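Side-chain contacts in CNPV058 bcl-2 like protein (Canarypox virus, PDB 5WOS), which inhibits apoptosis of the host cell, probably by binding proapoptotic BH3 proteins such as BAK1, BAX and BIM: residues Val40-Glu43 and Asn44-Ile47; Ile48-Asn51 and Met52-Ile56; Pro79-Val82 and Tyr83-His87. All blocks are in the same frame, centred on the assembly; numbering follows the deposited sequence.

Contact 1: residues Val40-Glu43 and Asn44-Ile47; sequences VEDE and NTYI
Tyr46 sends CG away from its own N (chi1 -176°), which directs the phenol ring off toward helix 14-32, and Val40, with CG1 turned away from its own carbonyl carbon (chi1 -65°), covers one face of the ring near its base. CG1 of Val40 is offset toward the rim, 4.0 Å from the ring centroid of Tyr46 and 21° off the normal: a CH-pi contact in which the two side chains cross at about a right angle. The second methyl, CG2 of Val40, rests against CB of Tyr46 at 3.8 Å. Asp42 then begins the helix as its N-cap, and its OD1 accepts a straight but weak bond of 3.4 Å from N of Thr45. The main chain adds two bonds: N of Tyr46 to O of Asp42, 3.3 Å, and N of Ile47 to O of Glu43, 3.2 Å. Glu43 bends at its second torsion, which brings OE2 of Glu43 to CD1 of Ile47 at 3.1 Å, the two chains crossing at a slant. The far end of the tyrosine belongs to helix 14-32: its OH is hydrogen-bonded to Glu29 OE1, and Tyr26 also packs on the Tyr46 side chain. Val40 touches Asn21 and Asn25 of the same helix. A methyl thus covers one ring face of Tyr46 and Glu29 holds its hydroxyl, while the carboxylate of Asp42 would probably be stabilised in its charged form by the positive end of the helix dipole.

Contact 2: residues Ile48-Asn51 and Met52-Ile56; sequences IVKN and MCDII
Two successive turns of helix 43-69 meet here, and the side chains touch in i to i+4 pairs. CG2 of Ile48 packs on CE of Met52 at 3.5 Å, the two chains lying side by side and pointing the same way. Met52 reaches back because its CG stands anti to the carbonyl carbon (chi1 -72°) and the chain stays extended beyond it, carrying SD and CE along the isoleucine. One step on, CG1 of Val49 lies 4.1 Å from SG of Cys53, a looser apolar touch. Met52 and Ile56 face the bound peptide, as expected for the ligand groove of a Bcl-2 fold, and each packs on an aromatic side chain of it, while Met52, Cys53 and Ile56 also rest on Ile96 of helix 92-112. Val49 packs on Trp143, and both Val49 and Met52 touch Leu146. On another side, Lys50 bends at its third and fourth torsions, and its NZ ends 4.6 Å from OD2 of Asp54, too far for a salt bridge, though the opposite charges may still attract. Asp54 has a firmer partner in Tyr26 of helix 14-32, whose OH is hydrogen-bonded to its OD1. Each pair is also joined by a backbone bond: N of Met52 to O of Ile48 at 2.9 Å, N of Cys53 to O of Val49 at 3.0 Å, and N of Asp54 to O of Lys50 at 3.1 Å; N of Ile55 repeats the pattern with O of Asn51.

Contact 3: residues Pro79-Val82 and Tyr83-His87; sequences PEIV and YDTIH
The carbonyl O of Ile81 takes the hydroxyl of Thr85, whose OG1 donates to it across 2.7 Å. OG1 stands anti to the threonine's own carbonyl carbon (chi1 -62°), which turns it back along the helix, and it approaches from above the carbonyl plane, 38° out of it. Next door, O of Val82 receives N of Thr85 at 3.1 Å, also from above its plane, and N of Ile86 through a weak bond of 3.5 Å, so that the i+3 bond outweighs the i+4 bond there. Earlier, the helix is regular: N of Tyr83 bonds to O of Pro79 at 2.9 Å and N of Asp84 to O of Glu80 at 2.8 Å. Side by side and pointing the same way, Val82 and Ile86 meet through CG1 and CD1 at 3.8 Å. This pair faces Ile98 of helix 92-112, while Ile81, Asp84 and Thr85 pack on apolar side chains of the bound peptide, so the short helix 78-86 forms part of the wall of the BH3-binding groove. Folding the Thr85 hydroxyl back onto the backbone satisfies its proton within the helix and probably lowers the polarity of that side chain where it meets an apolar peptide residue.

From the N terminus, helix 14-32 comes first, followed by the loop that ends in contact 1, where 40-42 lead into the first turn of helix 43-69. Contact 2 continues directly along that helix, its centre 12 Å further on. Both contacts lean on helix 14-32, and contact 2 also reaches helix 92-112 and the bound peptide. After the helix and a connecting loop, contact 3 lies on helix 78-86, between helices 92-112 and 121-138 and the same peptide. All three are local, in series, so none crosses or encloses another. Contacts 1 and 3 lie on opposite sides of the chain's centre; contacts 2 and 3, about 10 Å apart at their nearest atoms, both touch the peptide.

Contact 1: residues Val40-Glu43 and Asn44-Ile47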
ATOM      1  N   VAL A  40      -8.222  14.361  -4.401  1.00 39.63           N
ATOM      2  CA  VAL A  40      -7.002  13.845  -5.009  1.00 37.52           C
ATOM      3  C   VAL A  40      -6.690  14.644  -6.262  1.00 40.44           C
ATOM      4  O   VAL A  40      -7.581  15.148  -6.953  1.00 39.18           O
ATOM      5  CB  VAL A  40      -7.124  12.338  -5.336  1.00 41.20           C
ATOM      6  CG1 VAL A  40      -7.266  11.524  -4.064  1.00 48.60           C
ATOM      7  CG2 VAL A  40      -8.291  12.072  -6.286  1.00 41.51           C
ATOM      8  N   GLU A  41      -5.395  14.733  -6.564  1.00 55.72           N
ATOM      9  CA  GLU A  41      -4.941  15.427  -7.762  1.00 49.53           C
ATOM     10  C   GLU A  41      -5.359  14.684  -9.027  1.00 48.07           C
ATOM     11  O   GLU A  41      -5.838  15.301  -9.985  1.00 73.20           O
ATOM     12  CB  GLU A  41      -3.420  15.590  -7.700  1.00 69.54           C
ATOM     13  CG  GLU A  41      -2.754  16.081  -8.978  1.00 76.32           C
ATOM     14  CD  GLU A  41      -1.243  16.144  -8.849  1.00 81.81           C
ATOM     15  OE1 GLU A  41      -0.751  16.371  -7.722  1.00 90.08           O
ATOM     16  OE2 GLU A  41      -0.546  15.954  -9.868  1.00 87.35           O
ATOM     17  N   ASP A  42      -5.188  13.362  -9.045  1.00 55.36           N
ATOM     18  CA  ASP A  42      -5.453  12.531 -10.218  1.00 39.69           C
ATOM     19  C   ASP A  42      -6.641  11.630  -9.900  1.00 45.97           C
ATOM     20  O   ASP A  42      -6.498  10.619  -9.206  1.00 51.39           O
ATOM     21  CB  ASP A  42      -4.218  11.718 -10.589  1.00 43.91           C
ATOM     22  CG  ASP A  42      -4.445  10.821 -11.789  1.00 48.26           C
ATOM     23  OD1 ASP A  42      -5.517  10.918 -12.424  1.00 52.11           O
ATOM     24  OD2 ASP A  42      -3.544  10.014 -12.092  1.00 43.32           O
ATOM     25  N   GLU A  43      -7.814  11.993 -10.426  1.00 46.81           N
ATOM     26  CA  GLU A  43      -9.039  11.280 -10.079  1.00 42.85           C
ATOM     27  C   GLU A  43      -9.110   9.918 -10.762  1.00 44.11           C
ATOM     28  O   GLU A  43      -9.591   8.947 -10.167  1.00 38.58           O
ATOM     29  CB  GLU A  43     -10.249  12.136 -10.441  1.00 47.06           C
ATOM     30  CG  GLU A  43     -11.554  11.673  -9.805  1.00 44.64           C
ATOM     31  CD  GLU A  43     -12.376  10.781 -10.712  1.00 60.08           C
ATOM     32  OE1 GLU A  43     -12.118  10.764 -11.932  1.00 62.48           O
ATOM     33  OE2 GLU A  43     -13.285  10.097 -10.199  1.00 65.83           O
ATOM     34  N   ASN A  44      -8.633   9.819 -12.003  1.00 44.71           N
ATOM     35  CA  ASN A  44      -8.731   8.554 -12.726  1.00 43.28           C
ATOM     36  C   ASN A  44      -7.859   7.481 -12.081  1.00 44.14           C
ATOM     37  O   ASN A  44      -8.296   6.340 -11.897  1.00 41.91           O
ATOM     38  CB  ASN A  44      -8.352   8.754 -14.192  1.00 50.14           C
ATOM     39  CG  ASN A  44      -9.510   9.267 -15.020  1.00 72.46           C
ATOM     40  OD1 ASN A  44     -10.659   8.874 -14.810  1.00 73.89           O
ATOM     41  ND2 ASN A  44      -9.218  10.158 -15.961  1.00 72.99           N
ATOM     42  N   THR A  45      -6.617   7.826 -11.732  1.00 40.29           N
ATOM     43  CA  THR A  45      -5.769   6.871 -11.028  1.00 42.73           C
ATOM     44  C   THR A  45      -6.408   6.439  -9.715  1.00 35.02           C
ATOM     45  O   THR A  45      -6.415   5.248  -9.380  1.00 35.58           O
ATOM     46  CB  THR A  45      -4.387   7.474 -10.770  1.00 38.09           C
ATOM     47  OG1 THR A  45      -3.748   7.769 -12.016  1.00 35.35           O
ATOM     48  CG2 THR A  45      -3.515   6.506  -9.986  1.00 38.48           C
ATOM     49  N   TYR A  46      -6.954   7.390  -8.957  1.00 37.41           N
ATOM     50  CA  TYR A  46      -7.473   7.065  -7.634  1.00 34.56           C
ATOM     51  C   TYR A  46      -8.567   6.010  -7.719  1.00 33.54           C
ATOM     52  O   TYR A  46      -8.591   5.066  -6.922  1.00 36.75           O
ATOM     53  CB  TYR A  46      -7.994   8.327  -6.944  1.00 35.88           C
ATOM     54  CG  TYR A  46      -8.463   8.078  -5.530  1.00 34.68           C
ATOM     55  CD1 TYR A  46      -7.557   7.798  -4.525  1.00 31.45           C
ATOM     56  CD2 TYR A  46      -9.813   8.127  -5.201  1.00 38.06           C
ATOM     57  CE1 TYR A  46      -7.970   7.565  -3.240  1.00 34.33           C
ATOM     58  CE2 TYR A  46     -10.234   7.898  -3.910  1.00 42.00           C
ATOM     59  CZ  TYR A  46      -9.306   7.614  -2.935  1.00 37.94           C
ATOM     60  OH  TYR A  46      -9.706   7.380  -1.642  1.00 41.55           O
ATOM     61  N   ILE A  47      -9.476   6.145  -8.686  1.00 34.13           N
ATOM     62  CA  ILE A  47     -10.547   5.164  -8.840  1.00 37.12           C
ATOM     63  C   ILE A  47      -9.967   3.787  -9.138  1.00 33.40           C
ATOM     64  O   ILE A  47     -10.393   2.777  -8.564  1.00 34.70           O
ATOM     65  CB  ILE A  47     -11.534   5.623  -9.931  1.00 42.12           C
ATOM     66  CG1 ILE A  47     -12.671   6.445  -9.312  1.00 49.85           C
ATOM     67  CG2 ILE A  47     -12.133   4.436 -10.683  1.00 41.75           C
ATOM     68  CD1 ILE A  47     -12.222   7.708  -8.611  1.00 56.95           C
TER

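Contact 2: residues Ile48-Asn51 and Met52-Ile56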
ATOM      1  N   ILE A  48      -8.982   3.721 -10.031  1.00 34.67           N
ATOM      2  CA  ILE A  48      -8.384   2.433 -10.376  1.00 36.36           C
ATOM      3  C   ILE A  48      -7.695   1.824  -9.160  1.00 33.19           C
ATOM      4  O   ILE A  48      -7.960   0.676  -8.785  1.00 33.45           O
ATOM      5  CB  ILE A  48      -7.418   2.594 -11.563  1.00 35.72           C
ATOM      6  CG1 ILE A  48      -8.215   2.906 -12.831  1.00 39.48           C
ATOM      7  CG2 ILE A  48      -6.586   1.327 -11.759  1.00 37.99           C
ATOM      8  CD1 ILE A  48      -7.365   3.203 -14.063  1.00 50.74           C
ATOM      9  N   VAL A  49      -6.800   2.582  -8.522  1.00 35.63           N
ATOM     10  CA  VAL A  49      -6.090   2.056  -7.359  1.00 38.70           C
ATOM     11  C   VAL A  49      -7.061   1.780  -6.217  1.00 36.16           C
ATOM     12  O   VAL A  49      -6.912   0.796  -5.485  1.00 32.74           O
ATOM     13  CB  VAL A  49      -4.972   3.024  -6.928  1.00 33.58           C
ATOM     14  CG1 VAL A  49      -4.288   2.519  -5.662  1.00 30.83           C
ATOM     15  CG2 VAL A  49      -3.951   3.186  -8.046  1.00 32.65           C
ATOM     16  N   LYS A  50      -8.068   2.638  -6.039  1.00 35.89           N
ATOM     17  CA  LYS A  50      -9.038   2.413  -4.973  1.00 39.15           C
ATOM     18  C   LYS A  50      -9.743   1.074  -5.150  1.00 39.22           C
ATOM     19  O   LYS A  50      -9.943   0.334  -4.179  1.00 41.84           O
ATOM     20  CB  LYS A  50     -10.058   3.554  -4.937  1.00 46.41           C
ATOM     21  CG  LYS A  50     -11.027   3.493  -3.760  1.00 52.33           C
ATOM     22  CD  LYS A  50     -11.955   4.708  -3.718  1.00 46.73           C
ATOM     23  CE  LYS A  50     -12.854   4.790  -4.941  1.00 46.25           C
ATOM     24  NZ  LYS A  50     -13.673   3.552  -5.118  1.00 84.66           N
ATOM     25  N   ASN A  51     -10.120   0.740  -6.386  1.00 36.99           N
ATOM     26  CA  ASN A  51     -10.812  -0.521  -6.630  1.00 35.78           C
ATOM     27  C   ASN A  51      -9.858  -1.701  -6.528  1.00 39.54           C
ATOM     28  O   ASN A  51     -10.212  -2.747  -5.970  1.00 39.51           O
ATOM     29  CB  ASN A  51     -11.482  -0.494  -8.003  1.00 37.89           C
ATOM     30  CG  ASN A  51     -12.706   0.393  -8.033  1.00 37.45           C
ATOM     31  OD1 ASN A  51     -13.437   0.501  -7.047  1.00 39.55           O
ATOM     32  ND2 ASN A  51     -12.935   1.036  -9.164  1.00 37.02           N
ATOM     33  N   MET A  52      -8.645  -1.557  -7.063  1.00 39.49           N
ATOM     34  CA  MET A  52      -7.662  -2.632  -6.976  1.00 39.43           C
ATOM     35  C   MET A  52      -7.440  -3.057  -5.531  1.00 35.44           C
ATOM     36  O   MET A  52      -7.421  -4.254  -5.218  1.00 44.19           O
ATOM     37  CB  MET A  52      -6.345  -2.188  -7.608  1.00 35.48           C
ATOM     38  CG  MET A  52      -6.379  -2.089  -9.119  1.00 35.02           C
ATOM     39  SD  MET A  52      -4.783  -1.589  -9.776  1.00 41.27           S
ATOM     40  CE  MET A  52      -5.058  -1.799 -11.532  1.00 43.12           C
ATOM     41  N   CYS A  53      -7.268  -2.088  -4.630  1.00 32.92           N
ATOM     42  CA  CYS A  53      -7.025  -2.418  -3.230  1.00 40.56           C
ATOM     43  C   CYS A  53      -8.275  -2.977  -2.563  1.00 36.59           C
ATOM     44  O   CYS A  53      -8.172  -3.836  -1.681  1.00 41.82           O
ATOM     45  CB  CYS A  53      -6.530  -1.183  -2.474  1.00 38.58           C
ATOM     46  SG  CYS A  53      -4.938  -0.542  -3.050  1.00 39.24           S
ATOM     47  N   ASP A  54      -9.457  -2.510  -2.967  1.00 39.02           N
ATOM     48  CA  ASP A  54     -10.690  -3.015  -2.374  1.00 40.77           C
ATOM     49  C   ASP A  54     -10.953  -4.462  -2.772  1.00 40.64           C
ATOM     50  O   ASP A  54     -11.616  -5.193  -2.027  1.00 40.99           O
ATOM     51  CB  ASP A  54     -11.872  -2.132  -2.777  1.00 36.42           C
ATOM     52  CG  ASP A  54     -11.887  -0.803  -2.045  1.00 42.18           C
ATOM     53  OD1 ASP A  54     -11.018  -0.588  -1.175  1.00 47.19           O
ATOM     54  OD2 ASP A  54     -12.772   0.028  -2.340  1.00 63.18           O
ATOM     55  N   ILE A  55     -10.459  -4.891  -3.935  1.00 37.12           N
ATOM     56  CA  ILE A  55     -10.568  -6.297  -4.317  1.00 38.51           C
ATOM     57  C   ILE A  55      -9.630  -7.145  -3.468  1.00 41.38           C
ATOM     58  O   ILE A  55     -10.020  -8.191  -2.937  1.00 44.58           O
ATOM     59  CB  ILE A  55     -10.271  -6.480  -5.817  1.00 44.55           C
ATOM     60  CG1 ILE A  55     -11.192  -5.605  -6.673  1.00 55.80           C
ATOM     61  CG2 ILE A  55     -10.452  -7.942  -6.215  1.00 51.84           C
ATOM     62  CD1 ILE A  55     -10.678  -5.392  -8.083  1.00 51.82           C
ATOM     63  N   ILE A  56      -8.376  -6.711  -3.335  1.00 40.64           N
ATOM     64  CA  ILE A  56      -7.409  -7.457  -2.534  1.00 39.85           C
ATOM     65  C   ILE A  56      -7.897  -7.577  -1.095  1.00 37.75           C
ATOM     66  O   ILE A  56      -7.853  -8.657  -0.493  1.00 43.85           O
ATOM     67  CB  ILE A  56      -6.025  -6.787  -2.613  1.00 38.72           C
ATOM     68  CG1 ILE A  56      -5.382  -7.096  -3.966  1.00 43.14           C
ATOM     69  CG2 ILE A  56      -5.119  -7.250  -1.474  1.00 41.69           C
ATOM     70  CD1 ILE A  56      -4.163  -6.264  -4.261  1.00 35.77           C
TER

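Contact 3: residues Pro79-Val82 and Tyr83-His87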
ATOM      1  N   PRO A  79       8.850  -1.054   6.882  1.00 47.76           N
ATOM      2  CA  PRO A  79       9.884  -0.991   5.836  1.00 51.96           C
ATOM      3  C   PRO A  79      10.460  -2.350   5.484  1.00 44.37           C
ATOM      4  O   PRO A  79      10.838  -2.570   4.327  1.00 43.16           O
ATOM      5  CB  PRO A  79      10.948  -0.063   6.444  1.00 52.78           C
ATOM      6  CG  PRO A  79      10.232   0.720   7.494  1.00 38.54           C
ATOM      7  CD  PRO A  79       9.177  -0.197   8.036  1.00 45.34           C
ATOM      8  N   GLU A  80      10.528  -3.274   6.446  1.00 46.03           N
ATOM      9  CA  GLU A  80      11.088  -4.594   6.171  1.00 41.79           C
ATOM     10  C   GLU A  80      10.127  -5.437   5.344  1.00 41.06           C
ATOM     11  O   GLU A  80      10.553  -6.161   4.434  1.00 41.34           O
ATOM     12  CB  GLU A  80      11.424  -5.310   7.479  1.00 50.06           C
ATOM     13  CG  GLU A  80      12.639  -4.758   8.202  1.00 55.28           C
ATOM     14  CD  GLU A  80      12.343  -3.513   9.017  1.00 66.63           C
ATOM     15  OE1 GLU A  80      11.208  -3.000   8.935  1.00 73.42           O
ATOM     16  OE2 GLU A  80      13.248  -3.050   9.744  1.00 63.74           O
ATOM     17  N   ILE A  81       8.831  -5.365   5.649  1.00 42.09           N
ATOM     18  CA  ILE A  81       7.841  -6.091   4.859  1.00 36.15           C
ATOM     19  C   ILE A  81       7.870  -5.609   3.416  1.00 33.22           C
ATOM     20  O   ILE A  81       7.914  -6.408   2.474  1.00 34.47           O
ATOM     21  CB  ILE A  81       6.439  -5.934   5.475  1.00 38.82           C
ATOM     22  CG1 ILE A  81       6.426  -6.467   6.912  1.00 40.86           C
ATOM     23  CG2 ILE A  81       5.402  -6.675   4.636  1.00 38.56           C
ATOM     24  CD1 ILE A  81       5.200  -6.071   7.701  1.00 44.82           C
ATOM     25  N   VAL A  82       7.856  -4.290   3.222  1.00 36.73           N
ATOM     26  CA  VAL A  82       7.913  -3.737   1.872  1.00 33.79           C
ATOM     27  C   VAL A  82       9.196  -4.176   1.182  1.00 37.51           C
ATOM     28  O   VAL A  82       9.185  -4.596   0.020  1.00 39.03           O
ATOM     29  CB  VAL A  82       7.789  -2.203   1.911  1.00 34.61           C
ATOM     30  CG1 VAL A  82       7.867  -1.619   0.503  1.00 35.06           C
ATOM     31  CG2 VAL A  82       6.487  -1.791   2.588  1.00 32.03           C
ATOM     32  N   TYR A  83      10.324  -4.090   1.892  1.00 40.91           N
ATOM     33  CA  TYR A  83      11.596  -4.504   1.308  1.00 37.04           C
ATOM     34  C   TYR A  83      11.540  -5.956   0.866  1.00 34.79           C
ATOM     35  O   TYR A  83      11.925  -6.291  -0.259  1.00 35.27           O
ATOM     36  CB  TYR A  83      12.726  -4.299   2.312  1.00 40.58           C
ATOM     37  CG  TYR A  83      14.089  -4.732   1.807  1.00 48.74           C
ATOM     38  CD1 TYR A  83      15.009  -3.799   1.352  1.00 47.80           C
ATOM     39  CD2 TYR A  83      14.459  -6.072   1.798  1.00 41.96           C
ATOM     40  CE1 TYR A  83      16.259  -4.189   0.891  1.00 56.92           C
ATOM     41  CE2 TYR A  83      15.702  -6.468   1.338  1.00 46.95           C
ATOM     42  CZ  TYR A  83      16.599  -5.526   0.893  1.00 50.83           C
ATOM     43  OH  TYR A  83      17.834  -5.932   0.442  1.00 49.22           O
ATOM     44  N   ASP A  84      11.065  -6.837   1.746  1.00 38.65           N
ATOM     45  CA  ASP A  84      11.044  -8.267   1.470  1.00 35.03           C
ATOM     46  C   ASP A  84       9.964  -8.671   0.473  1.00 34.53           C
ATOM     47  O   ASP A  84       9.899  -9.849   0.107  1.00 40.08           O
ATOM     48  CB  ASP A  84      10.857  -9.032   2.780  1.00 41.52           C
ATOM     49  CG  ASP A  84      11.944  -8.719   3.798  1.00 47.60           C
ATOM     50  OD1 ASP A  84      13.116  -8.561   3.397  1.00 43.35           O
ATOM     51  OD2 ASP A  84      11.622  -8.620   5.001  1.00 56.87           O
ATOM     52  N   THR A  85       9.126  -7.740   0.021  1.00 37.82           N
ATOM     53  CA  THR A  85       8.079  -8.063  -0.940  1.00 45.32           C
ATOM     54  C   THR A  85       8.505  -7.801  -2.378  1.00 37.67           C
ATOM     55  O   THR A  85       7.995  -8.454  -3.294  1.00 43.28           O
ATOM     56  CB  THR A  85       6.815  -7.252  -0.628  1.00 43.75           C
ATOM     57  OG1 THR A  85       6.330  -7.606   0.674  1.00 45.91           O
ATOM     58  CG2 THR A  85       5.709  -7.517  -1.654  1.00 43.27           C
ATOM     59  N   ILE A  86       9.431  -6.871  -2.599  1.00 38.29           N
ATOM     60  CA  ILE A  86       9.739  -6.405  -3.945  1.00 42.32           C
ATOM     61  C   ILE A  86      11.244  -6.267  -4.136  1.00 45.35           C
ATOM     62  O   ILE A  86      11.699  -5.582  -5.058  1.00 51.01           O
ATOM     63  CB  ILE A  86       9.018  -5.072  -4.229  1.00 40.44           C
ATOM     64  CG1 ILE A  86       9.354  -4.053  -3.130  1.00 44.75           C
ATOM     65  CG2 ILE A  86       7.513  -5.305  -4.353  1.00 37.51           C
ATOM     66  CD1 ILE A  86       8.458  -2.825  -3.100  1.00 58.91           C
ATOM     67  N   HIS A  87      12.028  -6.936  -3.286  1.00 58.70           N
ATOM     68  CA  HIS A  87      13.479  -6.849  -3.412  1.00 52.75           C
ATOM     69  C   HIS A  87      13.983  -7.670  -4.592  1.00 48.08           C
ATOM     70  O   HIS A  87      14.932  -7.266  -5.272  1.00 63.51           O
ATOM     71  CB  HIS A  87      14.152  -7.306  -2.119  1.00 63.84           C
ATOM     72  CG  HIS A  87      15.645  -7.314  -2.196  1.00 67.58           C
ATOM     73  ND1 HIS A  87      16.385  -8.476  -2.230  1.00 64.85           N
ATOM     74  CD2 HIS A  87      16.538  -6.298  -2.264  1.00 67.96           C
ATOM     75  CE1 HIS A  87      17.669  -8.176  -2.305  1.00 65.94           C
ATOM     76  NE2 HIS A  87      17.789  -6.861  -2.325  1.00 72.82           N
TER